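Local coordinates for isoform 2 of Dual oxidase maturation factor 1 (Homo sapiens, PDB 7D3F), which may be required for the maturation of dual oxidase 1 and for its transport from the endoplasmic reticulum to the plasma membrane, at residues B[79-84]-B[241-246]; B[211-216]-B[259-264]; B[69-74]-B[103-108]; B[93-98]-B[118-123]. One frame throughout, in Å; residues are numbered along the deposited sequence.

Contact 1 (B[79-84]-B[241-246]); sequences GQVSTN and SVLHTH. With NAG (2-acetamido-2-deoxy-beta-D-glucopyranose), chain R.
Val81 faces Leu243 where two strands run antiparallel, 164° between their directions and their axes 6.9 Å apart at closest. The spacing is uneven: Gly79 CA lies 4.4 Å from Thr245 CA, whereas Thr83 CA is 6.5 Å from Ser241 CA, so the backbones draw apart toward the glycosylated end of 79-84. No hydrogen bond joins the two segments themselves; His246 pairs through its backbone with Val78, one residue before 79-84. Where the backbones stand further apart, side chains fill the space. Val81 spreads its two methyls along the facing strand: CG1, set anti to the backbone N (chi1 -156°), rests 3.6 Å from Ser241 CB, while CG2 reaches to 3.5 Å from Leu243 CA and also packs obliquely on the Leu243 side chain. These are inner strands of the antiparallel sheet in the predicted extracellular part. Strand 77-86 is hydrogen-bonded on its other edge to 94-103, through Gly79 with Leu101, Val81 with Ile99 and Thr83 with Ala97, and Leu243 pairs in turn with Leu236. Thr83 turns its methyl to the contact, CG2 lying 3.6 Å from Ser241 CB, which is thus held between a valine and a threonine methyl. At the Gly79 end Leu243 lays CD2 3.9 Å from Gly79 CA, where the bare glycine backbone leaves room for it. Ser82 points away and gives its OG to Asp98. Asn84 carries an N-linked NAG on ND2, and the acetamide methyl C8 of that sugar comes near Ser82 O.

Contact 2 (B[211-216]-B[259-264]); sequences LATGIF and LLCVLL
Gly214 against Cys261 and Val262 is a glycine-mediated helix-helix contact between two predicted transmembrane helices, 203-229 and 249-274, in the helical bundle of the protein. The two segments run roughly antiparallel, at 149°, and their axes come within 7.1 Å, close enough for backbone to touch side-chain bases directly. Two pairs mark the approach: Leu211 CA lies 4.6 Å from Val262 CA, and Gly214 CA lies 4.5 Å from Cys261 CA. The glycine supplies the flat patch that allows this. Cys261 CB sits 3.5 Å from Gly214 CA, and its thiol, placed beside its own backbone N (chi1 -67°), is turned toward the Thr213 side of the glycine. There Thr213 CG2 stands 4.3 Å from Cys261 SG, a loose contact; the threonine hydroxyl is engaged within its own helix, bonded to Met209 O one turn back. On the other side of Gly214, Val262 presents one methyl. With CG1 anti to the backbone N (chi1 164°), CG2 is left to lean onto the surface of helix 203-229, meeting the backbone from Gly214 into Ile215. No hydrogen bond crosses between the segments; their peptide groups are used in ordinary helical bonds such as Ile215 N to Leu211 O. Helix 50-72 closes one side of the interface, Ile67 touching Thr213 and Ile63 touching Cys261, and Cys190 of helix 169-199 also reaches Thr213. Val262 CG2 finishes the contact, 3.5 Å from Gly214 C and 4.1 Å from Ile215 CD1, the Val262 and Ile215 side chains slanting past each other.

Contact 3 (B[69-74]-B[103-108]); sequences AVNFSS and VGLGGV
Val103 meets Ser74 through backbone alone: its N lies 4.1 Å from Ser74 O, too far for a hydrogen bond; its CB points away, and the side chain touches Tyr173, Phe161 and Trp132. At Gly104 the chains come together, Gly104 CA standing 3.6 Å from Ser74 CA, the lack of a side chain letting the two backbones lie against each other. Gly104 N bonds Gly107 O at 2.8 Å, the pair that closes a hairpin whose two loop residues, Leu105 and Gly106, are close to a type I turn; the hairpin joins strands 94-103 and 107-114. Leu105, on the corner, reaches across to the last turn of helix 50-72. Extended at chi2 (-175°), it brings CD1 to 3.8 Å from Asn71 O and 4.0 Å from Asn71 OD1, crossing the asparagine side chain at about a right angle. Asn71 is itself fixed: OD1 is hydrogen-bonded to Ser181 OG, and ND2 stands 3.6 Å above the centre of the Phe72 ring. The helix ends there, Ala69 O receiving both Phe72 N and Ser73 N. The hairpin turn packs against the C-terminal end of predicted transmembrane helix 50-72, with Leu184 of helix 169-199 against Val70 and Leu105, Ile253 and Thr254 of helix 249-274 against Val70, and Trp132 bonded through NE1 to Leu105 O.

Contact 4 (B[93-98]-B[118-123]); sequences EWISAD and QQLNET. With NAG (2-acetamido-2-deoxy-beta-D-glucopyranose), chain S; MAN (alpha-D-mannopyranose), chain E; MAN (alpha-D-mannopyranose), chain C.
Gln119 reaches across to the backbone of Ile95 and Ser96. From CB, which points toward 93-98, the chain runs on through CG nearly straight (chi2 -174°), carrying CD to 3.4 Å from Ser96 O. Its amide then splits between the backbone N-H and C=O of one residue. OE1 accepts Ser96 N at 3.0 Å, the N-H arriving in the carbonyl plane on a lone pair (153° at the hydrogen), and also lies 3.4 Å from Ile95 CA. NE2 donates to Ser96 O, in a bond modelled so short that its length is doubtful, and also to Pro116 O. Ser96 is also paired through its backbone with Thr115. Gln119 and Glu122 close a beta hairpin with a two-residue loop between strands 118-119 and 122-131: Gln119 N bonds Glu122 O at 3.1 Å and Glu122 N bonds Gln119 O at 2.9 Å, with Leu120 and Asn121 both left-handed in backbone at the tip. Leu120 leans back from that tip, its CD1 touching Glu93 CB and Ile95 CG2, each at 3.6 Å. Asn121 carries an N-linked NAG. Beyond the turn, sugars meet the strand: a mannose O2 donates to Glu122 OE1 at 2.8 Å, a carboxylate oxygen that Tyr87 OH also engages, and O3 of the same mannose accepts Thr123 N. The backbone of another protein chain packs on Glu122.

Overall arrangement
From the N terminus, the end of helix 50-72 opens contact 3, strand 77-86 opens contact 1 and strand 94-103 opens contact 4. Contact 3 closes first, at 103-108, and contact 4 next, at 118-123; these two loops cross, and contact 4 is nested wholly inside contact 1. Helix 203-229 then opens contact 2, before 241-246 closes contact 1, so contacts 1 and 2 cross, as do 1 and 3; 259-264 closes contact 2. Contacts 1 and 4 touch through neighbouring strands of the sheet in the predicted extracellular part, contact 3 ties that sheet to the helices, and contact 2 lies within the bundle, its centre about 46 Å from that of contact 4.

Contact 1 (B[79-84]-B[241-246])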
# COMPACT_ATOMS: atom_id res chain seq x y z
N GLY B 79 -18.78 28.96 -6.15
CA GLY B 79 -19.08 30.27 -6.71
C GLY B 79 -19.03 30.21 -8.21
O GLY B 79 -18.35 29.35 -8.79
N GLN B 80 -19.76 31.12 -8.86
CA GLN B 80 -19.84 31.10 -10.32
C GLN B 80 -20.21 32.48 -10.83
O GLN B 80 -21.13 33.11 -10.29
CB GLN B 80 -20.86 30.05 -10.79
CG GLN B 80 -21.12 30.08 -12.29
CD GLN B 80 -22.10 29.00 -12.72
OE1 GLN B 80 -22.25 27.98 -12.05
NE2 GLN B 80 -22.78 29.24 -13.83
N VAL B 81 -19.50 32.94 -11.86
CA VAL B 81 -19.80 34.21 -12.52
C VAL B 81 -19.78 33.99 -14.03
O VAL B 81 -19.22 33.02 -14.53
CB VAL B 81 -18.80 35.32 -12.14
CG1 VAL B 81 -19.43 36.70 -12.34
CG2 VAL B 81 -18.32 35.16 -10.71
N SER B 82 -20.44 34.90 -14.75
CA SER B 82 -20.39 34.95 -16.20
C SER B 82 -19.62 36.20 -16.60
O SER B 82 -20.03 37.32 -16.24
CB SER B 82 -21.79 34.96 -16.80
OG SER B 82 -22.55 33.85 -16.34
N THR B 83 -18.52 36.03 -17.33
CA THR B 83 -17.61 37.14 -17.60
C THR B 83 -17.08 37.06 -19.02
O THR B 83 -17.18 36.04 -19.71
CB THR B 83 -16.43 37.16 -16.62
OG1 THR B 83 -15.78 35.88 -16.63
CG2 THR B 83 -16.89 37.47 -15.21
N ASN B 84 -16.50 38.18 -19.46
CA ASN B 84 -15.64 38.24 -20.64
C ASN B 84 -14.20 38.39 -20.15
O ASN B 84 -13.89 39.35 -19.44
CB ASN B 84 -16.01 39.41 -21.55
CG ASN B 84 -17.39 39.27 -22.16
OD1 ASN B 84 -17.62 38.42 -23.02
ND2 ASN B 84 -18.32 40.11 -21.72
N SER B 241 -16.24 41.56 -13.38
CA SER B 241 -17.12 41.00 -12.36
C SER B 241 -16.28 40.41 -11.23
O SER B 241 -15.06 40.23 -11.35
CB SER B 241 -18.06 39.94 -12.94
OG SER B 241 -18.95 40.51 -13.88
N VAL B 242 -16.95 40.13 -10.12
CA VAL B 242 -16.33 39.63 -8.90
C VAL B 242 -16.97 38.31 -8.51
O VAL B 242 -18.20 38.17 -8.54
CB VAL B 242 -16.44 40.67 -7.75
CG1 VAL B 242 -17.86 41.20 -7.65
CG2 VAL B 242 -15.98 40.06 -6.43
N LEU B 243 -16.13 37.34 -8.15
CA LEU B 243 -16.59 36.01 -7.77
C LEU B 243 -16.79 35.95 -6.26
O LEU B 243 -15.86 36.20 -5.49
CB LEU B 243 -15.58 34.95 -8.23
CG LEU B 243 -16.04 33.50 -8.38
CD1 LEU B 243 -15.10 32.76 -9.33
CD2 LEU B 243 -16.11 32.78 -7.05
N HIS B 244 -18.01 35.62 -5.85
CA HIS B 244 -18.35 35.46 -4.44
C HIS B 244 -18.64 33.99 -4.17
O HIS B 244 -19.44 33.37 -4.87
CB HIS B 244 -19.57 36.32 -4.06
CG HIS B 244 -19.37 37.78 -4.29
ND1 HIS B 244 -18.59 38.57 -3.48
CD2 HIS B 244 -19.86 38.61 -5.25
CE1 HIS B 244 -18.60 39.81 -3.92
NE2 HIS B 244 -19.37 39.86 -4.99
N THR B 245 -17.99 33.45 -3.15
CA THR B 245 -18.15 32.05 -2.78
C THR B 245 -19.16 31.91 -1.64
O THR B 245 -19.37 32.83 -0.85
CB THR B 245 -16.81 31.43 -2.36
OG1 THR B 245 -16.20 32.25 -1.36
CG2 THR B 245 -15.89 31.31 -3.56
N HIS B 246 -19.78 30.73 -1.57
CA HIS B 246 -20.75 30.43 -0.54
C HIS B 246 -20.76 28.93 -0.30
O HIS B 246 -20.23 28.15 -1.10
CB HIS B 246 -22.16 30.93 -0.91
CG HIS B 246 -22.68 30.35 -2.19
ND1 HIS B 246 -22.47 30.94 -3.42
CD2 HIS B 246 -23.41 29.23 -2.44
CE1 HIS B 246 -23.04 30.22 -4.36
NE2 HIS B 246 -23.62 29.18 -3.79
C1 NAG R . -19.66 40.09 -22.24
C2 NAG R . -20.63 40.85 -21.33
C3 NAG R . -22.02 40.88 -21.95
C4 NAG R . -21.97 41.43 -23.37
C5 NAG R . -20.96 40.64 -24.20
C6 NAG R . -20.77 41.20 -25.58
C7 NAG R . -20.37 40.96 -18.89
C8 NAG R . -20.47 40.20 -17.61
N2 NAG R . -20.66 40.27 -20.00
O3 NAG R . -22.88 41.68 -21.14
O4 NAG R . -23.25 41.34 -23.97
O5 NAG R . -19.68 40.66 -23.56
O6 NAG R . -20.37 42.56 -25.54
O7 NAG R . -20.05 42.14 -18.93

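Contact 2 (B[211-216]-B[259-264])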
# COMPACT_ATOMS: atom_id res chain seq x y z
N LEU B 211 -25.79 8.47 16.80
CA LEU B 211 -25.76 9.83 17.32
C LEU B 211 -24.35 10.42 17.24
O LEU B 211 -24.18 11.60 16.92
CB LEU B 211 -26.27 9.85 18.76
CG LEU B 211 -26.64 11.19 19.41
CD1 LEU B 211 -27.73 10.98 20.44
CD2 LEU B 211 -25.43 11.84 20.06
N ALA B 212 -23.34 9.60 17.52
CA ALA B 212 -21.96 10.05 17.40
C ALA B 212 -21.60 10.37 15.96
O ALA B 212 -20.85 11.31 15.69
CB ALA B 212 -21.01 9.00 17.98
N THR B 213 -22.10 9.57 15.01
CA THR B 213 -21.90 9.87 13.60
C THR B 213 -22.47 11.24 13.25
O THR B 213 -21.81 12.06 12.59
CB THR B 213 -22.54 8.79 12.73
OG1 THR B 213 -21.97 7.51 13.04
CG2 THR B 213 -22.33 9.09 11.25
N GLY B 214 -23.70 11.50 13.69
CA GLY B 214 -24.29 12.82 13.45
C GLY B 214 -23.50 13.93 14.11
O GLY B 214 -23.31 15.01 13.53
N ILE B 215 -23.03 13.70 15.34
CA ILE B 215 -22.25 14.70 16.06
C ILE B 215 -20.96 15.01 15.31
O ILE B 215 -20.56 16.17 15.19
CB ILE B 215 -21.97 14.22 17.50
CG1 ILE B 215 -23.24 14.28 18.33
CG2 ILE B 215 -20.87 15.06 18.14
CD1 ILE B 215 -23.86 15.65 18.42
N PHE B 216 -20.29 13.98 14.79
CA PHE B 216 -19.04 14.21 14.06
C PHE B 216 -19.29 14.92 12.74
O PHE B 216 -18.48 15.75 12.31
CB PHE B 216 -18.30 12.89 13.85
CG PHE B 216 -17.43 12.49 15.01
CD1 PHE B 216 -16.27 13.19 15.29
CD2 PHE B 216 -17.78 11.43 15.82
CE1 PHE B 216 -15.47 12.84 16.36
CE2 PHE B 216 -16.98 11.06 16.89
CZ PHE B 216 -15.83 11.77 17.16
N LEU B 259 -27.85 16.14 10.86
CA LEU B 259 -29.07 16.35 11.63
C LEU B 259 -29.94 15.10 11.64
O LEU B 259 -30.52 14.75 12.67
CB LEU B 259 -29.85 17.54 11.07
CG LEU B 259 -29.23 18.92 11.31
CD1 LEU B 259 -30.15 20.02 10.80
CD2 LEU B 259 -28.91 19.12 12.78
N LEU B 260 -30.03 14.41 10.49
CA LEU B 260 -30.80 13.18 10.43
C LEU B 260 -30.22 12.12 11.36
O LEU B 260 -30.96 11.44 12.08
CB LEU B 260 -30.85 12.66 8.99
CG LEU B 260 -31.63 11.37 8.74
CD1 LEU B 260 -33.11 11.57 9.05
CD2 LEU B 260 -31.44 10.90 7.31
N CYS B 261 -28.89 11.96 11.36
CA CYS B 261 -28.26 10.98 12.24
C CYS B 261 -28.47 11.34 13.70
O CYS B 261 -28.75 10.46 14.53
CB CYS B 261 -26.78 10.86 11.91
SG CYS B 261 -26.41 10.16 10.29
N VAL B 262 -28.32 12.62 14.05
CA VAL B 262 -28.51 13.05 15.43
C VAL B 262 -29.94 12.79 15.88
O VAL B 262 -30.18 12.26 16.97
CB VAL B 262 -28.13 14.54 15.59
CG1 VAL B 262 -28.68 15.09 16.89
CG2 VAL B 262 -26.62 14.71 15.54
N LEU B 263 -30.91 13.14 15.04
CA LEU B 263 -32.31 12.92 15.39
C LEU B 263 -32.63 11.44 15.49
O LEU B 263 -33.37 11.03 16.39
CB LEU B 263 -33.22 13.60 14.36
CG LEU B 263 -33.20 15.13 14.34
CD1 LEU B 263 -34.25 15.67 13.38
CD2 LEU B 263 -33.41 15.69 15.74
N LEU B 264 -32.07 10.62 14.60
CA LEU B 264 -32.32 9.18 14.67
C LEU B 264 -31.74 8.57 15.94
O LEU B 264 -32.41 7.78 16.61
CB LEU B 264 -31.73 8.49 13.43
CG LEU B 264 -32.71 8.15 12.31
CD1 LEU B 264 -33.57 9.35 11.94
CD2 LEU B 264 -31.96 7.63 11.09

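Contact 3 (B[69-74]-B[103-108])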
# COMPACT_ATOMS: atom_id res chain seq x y z
N ALA B 69 -19.46 10.62 -0.18
CA ALA B 69 -19.56 11.62 -1.24
C ALA B 69 -19.16 12.98 -0.71
O ALA B 69 -18.34 13.68 -1.31
CB ALA B 69 -20.98 11.64 -1.81
N VAL B 70 -19.68 13.35 0.47
CA VAL B 70 -19.38 14.66 1.02
C VAL B 70 -17.90 14.76 1.36
O VAL B 70 -17.32 15.86 1.32
CB VAL B 70 -20.30 14.93 2.23
CG1 VAL B 70 -19.52 15.48 3.40
CG2 VAL B 70 -21.43 15.87 1.83
N ASN B 71 -17.25 13.63 1.66
CA ASN B 71 -15.83 13.68 1.95
C ASN B 71 -15.00 13.85 0.68
O ASN B 71 -13.90 14.40 0.73
CB ASN B 71 -15.40 12.42 2.70
CG ASN B 71 -13.92 12.42 3.05
OD1 ASN B 71 -13.49 13.08 4.00
ND2 ASN B 71 -13.13 11.68 2.29
N PHE B 72 -15.52 13.39 -0.46
CA PHE B 72 -14.76 13.43 -1.70
C PHE B 72 -15.25 14.47 -2.70
O PHE B 72 -14.58 14.69 -3.71
CB PHE B 72 -14.76 12.04 -2.37
CG PHE B 72 -13.96 11.01 -1.63
CD1 PHE B 72 -12.57 11.07 -1.62
CD2 PHE B 72 -14.58 9.98 -0.95
CE1 PHE B 72 -11.83 10.12 -0.95
CE2 PHE B 72 -13.85 9.03 -0.27
CZ PHE B 72 -12.47 9.10 -0.27
N SER B 73 -16.39 15.10 -2.45
CA SER B 73 -16.92 16.10 -3.37
C SER B 73 -16.26 17.45 -3.12
O SER B 73 -16.05 17.85 -1.97
CB SER B 73 -18.43 16.22 -3.23
OG SER B 73 -18.78 16.77 -1.97
N SER B 74 -15.94 18.15 -4.20
CA SER B 74 -15.43 19.52 -4.12
C SER B 74 -16.57 20.52 -4.22
O SER B 74 -16.56 21.43 -5.05
CB SER B 74 -14.39 19.76 -5.20
OG SER B 74 -14.96 19.66 -6.49
N VAL B 103 -14.34 24.78 -4.13
CA VAL B 103 -13.34 24.46 -3.12
C VAL B 103 -13.86 23.29 -2.28
O VAL B 103 -14.91 23.40 -1.65
CB VAL B 103 -13.03 25.67 -2.24
CG1 VAL B 103 -11.86 25.37 -1.33
CG2 VAL B 103 -12.73 26.89 -3.11
N GLY B 104 -13.11 22.19 -2.29
CA GLY B 104 -13.42 21.03 -1.49
C GLY B 104 -12.46 20.86 -0.33
O GLY B 104 -11.70 21.76 0.04
N LEU B 105 -12.50 19.66 0.26
CA LEU B 105 -11.65 19.38 1.41
C LEU B 105 -10.20 19.17 1.00
O LEU B 105 -9.28 19.68 1.66
CB LEU B 105 -12.17 18.16 2.16
CG LEU B 105 -13.63 18.24 2.60
CD1 LEU B 105 -14.00 17.03 3.44
CD2 LEU B 105 -13.90 19.53 3.36
N GLY B 106 -9.97 18.44 -0.09
CA GLY B 106 -8.63 18.11 -0.53
C GLY B 106 -8.06 18.96 -1.63
O GLY B 106 -6.92 18.73 -2.05
N GLY B 107 -8.80 19.95 -2.11
CA GLY B 107 -8.31 20.78 -3.19
C GLY B 107 -9.41 21.67 -3.73
O GLY B 107 -10.50 21.75 -3.16
N VAL B 108 -9.11 22.32 -4.85
CA VAL B 108 -10.02 23.24 -5.50
C VAL B 108 -10.17 22.85 -6.96
O VAL B 108 -9.17 22.56 -7.64
CB VAL B 108 -9.55 24.71 -5.37
CG1 VAL B 108 -8.12 24.87 -5.87
CG2 VAL B 108 -10.49 25.65 -6.10

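Contact 4 (B[93-98]-B[118-123])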
# COMPACT_ATOMS: atom_id res chain seq x y z
N GLU B 93 -7.72 38.00 -28.18
CA GLU B 93 -9.15 37.72 -28.21
C GLU B 93 -9.66 37.34 -26.83
O GLU B 93 -8.98 36.66 -26.06
CB GLU B 93 -9.44 36.59 -29.20
CG GLU B 93 -9.17 36.95 -30.65
CD GLU B 93 -9.93 38.18 -31.09
OE1 GLU B 93 -9.30 39.11 -31.63
OE2 GLU B 93 -11.17 38.22 -30.90
N TRP B 94 -10.87 37.79 -26.51
CA TRP B 94 -11.53 37.48 -25.25
C TRP B 94 -12.66 36.49 -25.48
O TRP B 94 -13.24 36.41 -26.57
CB TRP B 94 -12.08 38.75 -24.59
CG TRP B 94 -11.04 39.55 -23.87
CD1 TRP B 94 -9.70 39.60 -24.14
CD2 TRP B 94 -11.26 40.42 -22.74
NE1 TRP B 94 -9.08 40.45 -23.26
CE2 TRP B 94 -10.01 40.96 -22.39
CE3 TRP B 94 -12.39 40.78 -22.01
CZ2 TRP B 94 -9.86 41.85 -21.33
CZ3 TRP B 94 -12.23 41.67 -20.95
CH2 TRP B 94 -10.98 42.19 -20.63
N ILE B 95 -12.96 35.73 -24.43
CA ILE B 95 -14.03 34.74 -24.46
C ILE B 95 -15.08 35.12 -23.43
O ILE B 95 -14.78 35.68 -22.37
CB ILE B 95 -13.52 33.31 -24.20
CG1 ILE B 95 -12.86 33.23 -22.82
CG2 ILE B 95 -12.56 32.88 -25.29
CD1 ILE B 95 -12.71 31.82 -22.29
N SER B 96 -16.34 34.81 -23.75
CA SER B 96 -17.45 34.91 -22.82
C SER B 96 -17.69 33.53 -22.23
O SER B 96 -17.99 32.58 -22.96
CB SER B 96 -18.71 35.43 -23.51
OG SER B 96 -19.83 35.36 -22.65
N ALA B 97 -17.55 33.42 -20.91
CA ALA B 97 -17.62 32.11 -20.28
C ALA B 97 -18.09 32.24 -18.84
O ALA B 97 -17.98 33.30 -18.22
CB ALA B 97 -16.27 31.38 -20.33
N ASP B 98 -18.61 31.13 -18.32
CA ASP B 98 -18.88 30.99 -16.90
C ASP B 98 -17.64 30.44 -16.21
O ASP B 98 -17.15 29.36 -16.57
CB ASP B 98 -20.08 30.07 -16.65
CG ASP B 98 -21.35 30.57 -17.30
OD1 ASP B 98 -22.00 29.79 -18.02
OD2 ASP B 98 -21.70 31.76 -17.11
N GLN B 118 -18.19 26.43 -27.90
CA GLN B 118 -17.35 26.59 -29.08
C GLN B 118 -17.12 28.08 -29.31
O GLN B 118 -17.96 28.77 -29.91
CB GLN B 118 -18.00 25.93 -30.29
CG GLN B 118 -18.14 24.42 -30.17
CD GLN B 118 -16.81 23.70 -30.24
OE1 GLN B 118 -15.89 24.14 -30.93
NE2 GLN B 118 -16.69 22.60 -29.51
N GLN B 119 -15.98 28.59 -28.84
CA GLN B 119 -15.58 29.97 -29.05
C GLN B 119 -14.15 30.01 -29.57
O GLN B 119 -13.30 29.23 -29.13
CB GLN B 119 -15.67 30.80 -27.77
CG GLN B 119 -17.08 31.16 -27.36
CD GLN B 119 -17.10 32.09 -26.18
OE1 GLN B 119 -16.42 33.12 -26.18
NE2 GLN B 119 -17.85 31.73 -25.16
N LEU B 120 -13.88 30.92 -30.52
CA LEU B 120 -12.56 31.08 -31.13
C LEU B 120 -12.04 29.77 -31.71
O LEU B 120 -10.84 29.49 -31.64
CB LEU B 120 -11.55 31.66 -30.15
CG LEU B 120 -11.95 32.97 -29.47
CD1 LEU B 120 -10.90 33.39 -28.46
CD2 LEU B 120 -12.16 34.04 -30.53
N ASN B 121 -12.92 28.94 -32.27
CA ASN B 121 -12.57 27.62 -32.82
C ASN B 121 -11.93 26.72 -31.77
O ASN B 121 -11.10 25.87 -32.09
CB ASN B 121 -11.66 27.75 -34.04
CG ASN B 121 -12.36 28.41 -35.21
OD1 ASN B 121 -11.84 29.35 -35.81
ND2 ASN B 121 -13.55 27.93 -35.54
N GLU B 122 -12.35 26.86 -30.51
CA GLU B 122 -11.82 26.05 -29.42
C GLU B 122 -12.97 25.59 -28.53
O GLU B 122 -14.01 26.24 -28.44
CB GLU B 122 -10.79 26.82 -28.59
CG GLU B 122 -9.65 27.41 -29.41
CD GLU B 122 -8.39 27.62 -28.59
OE1 GLU B 122 -8.24 26.94 -27.56
OE2 GLU B 122 -7.56 28.47 -28.98
N THR B 123 -12.76 24.45 -27.88
CA THR B 123 -13.73 23.88 -26.95
C THR B 123 -13.36 24.33 -25.54
O THR B 123 -12.29 23.95 -25.02
CB THR B 123 -13.75 22.36 -27.04
OG1 THR B 123 -13.85 21.97 -28.42
CG2 THR B 123 -14.95 21.80 -26.29
C1 NAG S . -14.31 28.48 -36.63
C2 NAG S . -14.42 27.46 -37.76
C3 NAG S . -15.23 28.04 -38.92
C4 NAG S . -16.58 28.56 -38.42
C5 NAG S . -16.37 29.54 -37.27
C6 NAG S . -17.67 30.00 -36.66
C7 NAG S . -12.17 27.80 -38.73
C8 NAG S . -10.89 27.13 -39.12
N2 NAG S . -13.11 27.01 -38.21
O3 NAG S . -15.44 27.02 -39.89
O4 NAG S . -17.27 29.21 -39.48
O5 NAG S . -15.62 28.91 -36.22
O6 NAG S . -18.07 29.15 -35.59
O7 NAG S . -12.34 29.01 -38.88
C1 MAN E . -8.84 22.66 -24.90
C2 MAN E . -9.21 23.59 -26.06
C3 MAN E . -9.54 22.75 -27.29
C4 MAN E . -8.41 21.76 -27.61
C5 MAN E . -8.06 20.92 -26.36
C6 MAN E . -6.84 20.05 -26.56
O2 MAN E . -8.11 24.42 -26.44
O3 MAN E . -9.81 23.57 -28.42
O4 MAN E . -8.81 20.89 -28.65
O5 MAN E . -7.78 21.80 -25.25
O6 MAN E . -6.60 19.32 -25.36
C1 MAN C . -9.52 20.04 -23.09
C2 MAN C . -10.00 21.50 -23.23
C3 MAN C . -11.45 21.58 -22.79
C4 MAN C . -12.30 20.61 -23.61
C5 MAN C . -11.77 19.18 -23.44
C6 MAN C . -12.49 18.17 -24.33
O2 MAN C . -10.02 21.89 -24.59
O3 MAN C . -11.96 22.90 -22.90
O4 MAN C . -13.65 20.66 -23.18
O5 MAN C . -10.36 19.14 -23.79
O6 MAN C . -11.95 16.88 -24.05